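Local coordinates for charybdin (Charybdis maritima, PDB 2B7U), which belongs to the ribosome-inactivating proteins of plants, single-chain in this structure, with the mixed alpha and beta fold of that family, at residues Leu14-Leu19 and Ala137-Val142; Arg65-Thr70 and Ala141-Ala146; Asn213-Tyr218 and Pro252-Gly257. All coordinates share one frame; numbering follows the deposited sequence. Where two conformers were deposited one is given.

Contacts 1 and 2 are neighbours, with centres 8 Å apart. Both use helix 135-147 and share A141 and V142. Both also reach the same mixed sheet, contact 1 at the end of edge strand 7-15 and contact 2 on strand 67-74. Together they set the helix across the sheet, from the turn after strand 7-15 to strand 67-74. V142 also touches L62 of strand 56-64, which lies between. Contact 3 comes later in the chain and lies on the opposite side of the chain's centre. Its centre is 45 Å from contact 1 and 47 Å from contact 2. It ties the loop after helix 202-214 to the C-terminal tail by a disulfide.

Contact 1 of 3, residues Leu14-Leu19 and Ala137-Val142; sequences LDIERL and ALQDAV
I16 packs against L138, Q139 and V142 just after edge strand 7-15 of the mixed sheet ends. The motif on one side is a type I beta turn, I16 to L19. On the other side is helix 135-147, which packs across one face of the sheet in this ribosome-inactivating protein fold.

The apolar contacts centre on I16. CG2 of I16 lies anti to the backbone N and rests on CG of Q139 at 3.6 Å. CD1 of I16 meets the CD2 methyl of L138, also at 3.6 Å. The I16 and L138 side chains cross at about a right angle. CG1 of I16 also meets CG1 of V142 at 4.1 Å, the two side chains running past each other in opposite directions. L19 adds its CD1 to the same methyl of L138. F165 of helix 151-170 touches L138 as well.

The polar contacts hold the turn. D15 forms an Asx turn: OD1 of D15 accepts from N of E17 at 2.9 Å, with the donor above the carboxylate plane. The backbone closes the beta turn with L19 N to I16 O. K135 adds hydrogen bonds from NZ to the carbonyls of E17 and L19.

Water links the two segments. The Q139 chain is extended beyond CG, which carries its amide alongside the turn. One water donates to O of E17 at 3.0 Å and to OE1 of Q139 at 2.7 Å.

Contact 2 of 3, residues Arg65-Thr70 and Ala141-Ala146; sequences RGQVTT and AVSKLA
T69 has OG1 anti to its backbone N (chi1 -172°), which leaves CG2 between N and the carbonyl carbon. Both branches then face segment 141-146 of helix 135-147. CG2 of T69 meets CB of V142 at 4.0 Å, and OG1 of T69 lies 3.8 Å from CB of L145. The T69 side chain crosses both of these side chains at a slant. Its hydroxyl is satisfied by a hydrogen bond with O of Q84, on the neighbouring strand 80-84.

V142 uses its other branch here. CG2 of V142 approaches the backbone O of Q67 at 3.7 Å. The CB of A146 packs on the next carbonyl, O of V68, at 3.5 Å. The strand therefore offers backbone as well as side chains to the helix. At the partly exposed end, the extended Q67 side chain brings its amide beside OG of S143. That hydroxyl is hydrogen-bonded to O of Q139, one turn back in the helix.

The short strand and helix axes come within 6.8 Å and cross at 77°. Y83 touches both T69 and L145, and L62 touches V142. This is helix-on-sheet packing, with helix 135-147 laid across the mixed sheet of the ribosome-inactivating protein fold.

Contact 3 of 3, residues Asn213-Tyr218 and Pro252-Gly257; sequences NADPCY and PPCAAG
C217 and C254 form a disulfide, SG to SG 2.0 Å, that joins the loop after helix 202-214 to the C-terminal tail. An Asx turn at D215 lies beside it. The disulfide torsion is 93°, near the relaxed right angle.

D215 makes the other close polar link. OD1 of D215 accepts from N of C254 at 2.9 Å and from N of C217 at 3.0 Å. These two donors come from opposite faces of the carboxylate plane, each well out of it. One oxygen thus grips the backbone of both cysteines. CG of D215 is anti to the backbone N (chi1 -176°), which points the carboxylate at the tail.

P253 packs next to this group. CB of P253 touches OD1 of D215 at 3.5 Å and CD of P216 at 3.9 Å. CG of P253 reaches O of A214, at the end of the helix, at 3.4 Å.

Further out, a type I beta turn from D215 to Y218 positions the aspartate and C217. Its backbone bond runs from N of Y218 to O of D215. The Y218 side chain turns back onto M208, K211 and S212 of helix 202-214. A water extends the grip along the tail: it donates to OD2 of D215 at 2.6 Å and accepts from N of A255.

Contact 1 of 3, residues Leu14-Leu19 and Ala137-Val142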
# COMPACT_ATOMS: atom_id res chain seq x y z
N LEU A 14 -4.98 4.47 -13.84
CA LEU A 14 -3.80 4.16 -14.63
C LEU A 14 -4.11 3.10 -15.67
O LEU A 14 -4.70 2.06 -15.35
CB LEU A 14 -2.67 3.68 -13.72
CG LEU A 14 -1.30 3.48 -14.37
CD1 LEU A 14 -0.72 4.79 -14.88
CD2 LEU A 14 -0.35 2.84 -13.39
N ASP A 15 -3.73 3.36 -16.93
CA ASP A 15 -3.79 2.31 -17.94
C ASP A 15 -2.45 1.58 -18.02
O ASP A 15 -1.41 2.21 -18.16
CB ASP A 15 -4.18 2.80 -19.31
CG ASP A 15 -4.53 1.64 -20.25
OD1 ASP A 15 -3.62 1.04 -20.86
OD2 ASP A 15 -5.72 1.25 -20.33
N ILE A 16 -2.50 0.26 -17.98
CA ILE A 16 -1.32 -0.58 -17.88
C ILE A 16 -0.66 -0.85 -19.24
O ILE A 16 0.52 -1.17 -19.27
CB ILE A 16 -1.67 -1.94 -17.18
CG1 ILE A 16 -2.49 -1.70 -15.91
CG2 ILE A 16 -0.41 -2.74 -16.84
CD1 ILE A 16 -1.81 -0.78 -14.93
N GLU A 17 -1.38 -0.72 -20.35
CA GLU A 17 -0.85 -1.15 -21.65
C GLU A 17 0.43 -0.44 -22.10
O GLU A 17 1.38 -1.10 -22.53
CB GLU A 17 -1.92 -1.04 -22.73
CG GLU A 17 -1.49 -1.63 -24.06
CD GLU A 17 -2.53 -1.46 -25.14
OE1 GLU A 17 -3.63 -0.96 -24.85
OE2 GLU A 17 -2.22 -1.83 -26.30
N ARG A 18 0.45 0.89 -21.99
CA ARG A 18 1.61 1.70 -22.42
C ARG A 18 2.56 2.03 -21.25
O ARG A 18 3.46 2.86 -21.39
CB ARG A 18 1.12 2.98 -23.14
CG ARG A 18 1.11 4.33 -22.37
CD ARG A 18 0.43 4.26 -21.01
NE ARG A 18 0.76 5.40 -20.15
CZ ARG A 18 0.75 5.36 -18.82
NH1 ARG A 18 0.45 4.24 -18.18
NH2 ARG A 18 1.04 6.45 -18.11
N LEU A 19 2.36 1.36 -20.12
CA LEU A 19 3.06 1.69 -18.88
C LEU A 19 4.57 1.53 -19.05
O LEU A 19 5.04 0.51 -19.56
CB LEU A 19 2.58 0.76 -17.75
CG LEU A 19 2.14 1.29 -16.39
CD1 LEU A 19 2.39 0.23 -15.32
CD2 LEU A 19 2.77 2.58 -16.02
N ALA A 137 2.66 -9.08 -15.11
CA ALA A 137 1.93 -9.56 -13.92
C ALA A 137 0.80 -8.60 -13.55
O ALA A 137 -0.28 -9.04 -13.12
CB ALA A 137 2.87 -9.76 -12.75
N LEU A 138 1.03 -7.31 -13.70
CA LEU A 138 -0.00 -6.33 -13.42
C LEU A 138 -1.14 -6.44 -14.43
O LEU A 138 -2.29 -6.33 -14.08
CB LEU A 138 0.60 -4.94 -13.39
CG LEU A 138 -0.27 -3.81 -12.88
CD1 LEU A 138 -0.89 -4.13 -11.52
CD2 LEU A 138 0.57 -2.53 -12.88
N GLN A 139 -0.81 -6.69 -15.69
CA GLN A 139 -1.81 -6.89 -16.70
C GLN A 139 -2.69 -8.09 -16.35
O GLN A 139 -3.93 -8.02 -16.41
CB GLN A 139 -1.14 -7.09 -18.06
CG GLN A 139 -0.54 -5.82 -18.64
CD GLN A 139 0.30 -6.04 -19.91
OE1 GLN A 139 0.88 -5.10 -20.45
NE2 GLN A 139 0.38 -7.28 -20.37
N ASP A 140 -2.05 -9.18 -15.96
CA ASP A 140 -2.78 -10.38 -15.57
C ASP A 140 -3.65 -10.14 -14.34
O ASP A 140 -4.77 -10.66 -14.23
CB ASP A 140 -1.80 -11.52 -15.30
CG ASP A 140 -0.98 -11.89 -16.51
OD1 ASP A 140 -1.44 -11.65 -17.66
OD2 ASP A 140 0.14 -12.43 -16.31
N ALA A 141 -3.15 -9.36 -13.39
CA ALA A 141 -3.91 -9.05 -12.20
C ALA A 141 -5.18 -8.30 -12.51
O ALA A 141 -6.23 -8.61 -11.96
CB ALA A 141 -3.08 -8.24 -11.24
N VAL A 142 -5.12 -7.29 -13.37
CA VAL A 142 -6.39 -6.60 -13.68
C VAL A 142 -7.36 -7.51 -14.45
O VAL A 142 -8.55 -7.51 -14.17
CB VAL A 142 -6.31 -5.10 -14.19
CG1 VAL A 142 -4.91 -4.46 -14.06
CG2 VAL A 142 -7.02 -4.87 -15.47
O HOH W 1 1.17 -4.11 -22.92

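Contact 2 of 3, residues Arg65-Thr70 and Ala141-Ala146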
# COMPACT_ATOMS: atom_id res chain seq x y z
N ARG A 65 -6.51 -2.85 -21.88
CA ARG A 65 -7.17 -3.34 -23.10
C ARG A 65 -8.67 -3.61 -22.89
O ARG A 65 -9.18 -4.67 -23.24
CB ARG A 65 -6.47 -4.59 -23.65
CG ARG A 65 -5.06 -4.30 -24.11
CD ARG A 65 -4.40 -5.50 -24.79
NE ARG A 65 -3.10 -5.10 -25.32
CZ ARG A 65 -2.05 -5.91 -25.48
NH1 ARG A 65 -0.91 -5.41 -25.98
NH2 ARG A 65 -2.11 -7.20 -25.15
N GLY A 66 -9.36 -2.64 -22.28
CA GLY A 66 -10.81 -2.72 -22.09
C GLY A 66 -11.28 -3.44 -20.83
O GLY A 66 -12.50 -3.50 -20.56
N GLN A 67 -10.34 -4.04 -20.09
CA GLN A 67 -10.58 -4.74 -18.86
C GLN A 67 -10.29 -3.78 -17.73
O GLN A 67 -9.31 -3.04 -17.79
CB GLN A 67 -9.63 -5.92 -18.77
CG GLN A 67 -9.78 -6.88 -19.94
CD GLN A 67 -8.67 -7.91 -19.96
OE1 GLN A 67 -7.57 -7.64 -20.46
NE2 GLN A 67 -8.96 -9.10 -19.47
N VAL A 68 -11.13 -3.79 -16.70
CA VAL A 68 -11.00 -2.78 -15.65
C VAL A 68 -11.34 -3.36 -14.29
O VAL A 68 -12.21 -4.21 -14.14
CB VAL A 68 -11.95 -1.55 -15.89
CG1 VAL A 68 -11.84 -1.06 -17.29
CG2 VAL A 68 -13.38 -1.89 -15.59
N THR A 69 -10.61 -2.89 -13.30
CA THR A 69 -11.01 -3.10 -11.94
C THR A 69 -10.75 -1.81 -11.18
O THR A 69 -9.95 -0.99 -11.58
CB THR A 69 -10.29 -4.30 -11.31
OG1 THR A 69 -10.86 -4.58 -10.02
CG2 THR A 69 -8.81 -4.06 -11.20
N THR A 70 -11.51 -1.63 -10.11
CA THR A 70 -11.31 -0.52 -9.20
C THR A 70 -11.07 -1.11 -7.83
O THR A 70 -11.85 -1.93 -7.37
CB THR A 70 -12.52 0.41 -9.15
OG1 THR A 70 -12.80 0.89 -10.48
CG2 THR A 70 -12.24 1.58 -8.23
N ALA A 141 -3.15 -9.36 -13.39
CA ALA A 141 -3.91 -9.05 -12.20
C ALA A 141 -5.18 -8.30 -12.51
O ALA A 141 -6.23 -8.61 -11.96
CB ALA A 141 -3.08 -8.24 -11.24
N VAL A 142 -5.12 -7.29 -13.37
CA VAL A 142 -6.39 -6.60 -13.68
C VAL A 142 -7.36 -7.51 -14.45
O VAL A 142 -8.55 -7.51 -14.17
CB VAL A 142 -6.31 -5.10 -14.19
CG1 VAL A 142 -4.91 -4.46 -14.06
CG2 VAL A 142 -7.02 -4.87 -15.47
N SER A 143 -6.84 -8.34 -15.35
CA SER A 143 -7.70 -9.29 -16.07
C SER A 143 -8.43 -10.23 -15.12
O SER A 143 -9.63 -10.47 -15.25
CB SER A 143 -6.87 -10.11 -17.05
OG SER A 143 -6.28 -9.27 -18.01
N LYS A 144 -7.72 -10.76 -14.13
CA LYS A 144 -8.33 -11.67 -13.20
C LYS A 144 -9.32 -10.97 -12.28
O LYS A 144 -10.40 -11.46 -12.03
CB LYS A 144 -7.26 -12.38 -12.37
CG LYS A 144 -6.41 -13.33 -13.18
CD LYS A 144 -7.18 -14.55 -13.64
CE LYS A 144 -6.25 -15.57 -14.33
NZ LYS A 144 -4.90 -15.68 -13.69
N LEU A 145 -8.95 -9.80 -11.76
CA LEU A 145 -9.84 -9.10 -10.85
C LEU A 145 -11.14 -8.67 -11.54
O LEU A 145 -12.21 -8.70 -10.93
CB LEU A 145 -9.12 -7.93 -10.17
CG LEU A 145 -8.06 -8.34 -9.13
CD1 LEU A 145 -7.21 -7.16 -8.74
CD2 LEU A 145 -8.70 -9.00 -7.90
N ALA A 146 -11.03 -8.33 -12.82
CA ALA A 146 -12.21 -7.95 -13.61
C ALA A 146 -13.30 -9.04 -13.61
O ALA A 146 -14.49 -8.73 -13.56
CB ALA A 146 -11.81 -7.61 -15.03

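Contact 3 of 3, residues Asn213-Tyr218 and Pro252-Gly257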
# COMPACT_ATOMS: atom_id res chain seq x y z
N ASN A 213 10.18 13.54 15.78
CA ASN A 213 9.93 14.94 15.42
C ASN A 213 9.14 15.68 16.49
O ASN A 213 9.33 16.87 16.68
CB ASN A 213 9.19 15.01 14.08
CG ASN A 213 9.15 16.42 13.45
OD1 ASN A 213 10.18 17.00 13.16
ND2 ASN A 213 7.96 16.91 13.19
N ALA A 214 8.28 14.94 17.19
CA ALA A 214 7.34 15.55 18.14
C ALA A 214 7.84 15.64 19.54
O ALA A 214 7.45 16.57 20.26
CB ALA A 214 6.06 14.74 18.19
N ASP A 215 8.58 14.63 19.97
CA ASP A 215 8.79 14.35 21.41
C ASP A 215 10.27 14.37 21.75
O ASP A 215 11.00 13.43 21.45
CB ASP A 215 8.16 12.99 21.77
CG ASP A 215 8.22 12.65 23.25
OD1 ASP A 215 8.86 13.40 24.02
OD2 ASP A 215 7.63 11.60 23.66
N PRO A 216 10.75 15.46 22.40
CA PRO A 216 12.15 15.57 22.70
C PRO A 216 12.72 14.48 23.62
O PRO A 216 13.93 14.26 23.63
CB PRO A 216 12.26 16.93 23.41
CG PRO A 216 11.08 17.66 23.05
CD PRO A 216 10.00 16.65 22.84
N CYS A 217 11.83 13.81 24.36
CA CYS A 217 12.20 12.73 25.26
C CYS A 217 12.23 11.36 24.61
O CYS A 217 12.67 10.40 25.24
CB CYS A 217 11.25 12.71 26.45
SG CYS A 217 11.41 14.27 27.45
N TYR A 218 11.79 11.26 23.36
CA TYR A 218 11.79 9.97 22.67
C TYR A 218 13.22 9.64 22.26
O TYR A 218 13.96 10.49 21.77
CB TYR A 218 10.88 10.04 21.44
CG TYR A 218 10.88 8.75 20.65
CD1 TYR A 218 10.17 7.64 21.08
CD2 TYR A 218 11.64 8.64 19.49
CE1 TYR A 218 10.17 6.45 20.35
CE2 TYR A 218 11.67 7.46 18.76
CZ TYR A 218 10.94 6.38 19.20
OH TYR A 218 10.98 5.20 18.46
N PRO A 252 0.74 14.27 24.34
CA PRO A 252 1.71 15.22 24.85
C PRO A 252 3.10 14.58 25.04
O PRO A 252 3.20 13.45 25.51
CB PRO A 252 1.14 15.63 26.21
CG PRO A 252 -0.24 15.18 26.22
CD PRO A 252 -0.46 14.17 25.17
N PRO A 253 4.15 15.27 24.61
CA PRO A 253 5.52 14.77 24.76
C PRO A 253 6.02 14.68 26.19
O PRO A 253 5.41 15.23 27.11
CB PRO A 253 6.35 15.80 23.98
CG PRO A 253 5.45 16.41 23.05
CD PRO A 253 4.11 16.47 23.75
N CYS A 254 7.13 13.96 26.34
CA CYS A 254 7.83 13.82 27.62
C CYS A 254 6.89 13.36 28.72
O CYS A 254 6.93 13.87 29.85
CB CYS A 254 8.58 15.10 27.98
SG CYS A 254 9.88 15.47 26.83
N ALA A 255 6.10 12.35 28.39
CA ALA A 255 5.21 11.75 29.35
C ALA A 255 6.07 10.94 30.31
O ALA A 255 7.18 10.54 29.95
CB ALA A 255 4.24 10.87 28.67
N ALA A 256 5.55 10.73 31.51
CA ALA A 256 6.25 9.92 32.51
C ALA A 256 6.62 8.53 31.96
O ALA A 256 5.79 7.88 31.28
CB ALA A 256 5.38 9.79 33.75
N GLY A 257 7.85 8.10 32.27
CA GLY A 257 8.36 6.78 31.86
C GLY A 257 9.46 6.82 30.81
O GLY A 257 9.27 6.44 29.65
OXT GLY A 257 10.59 7.21 31.08
O HOH W 2 6.59 10.77 25.89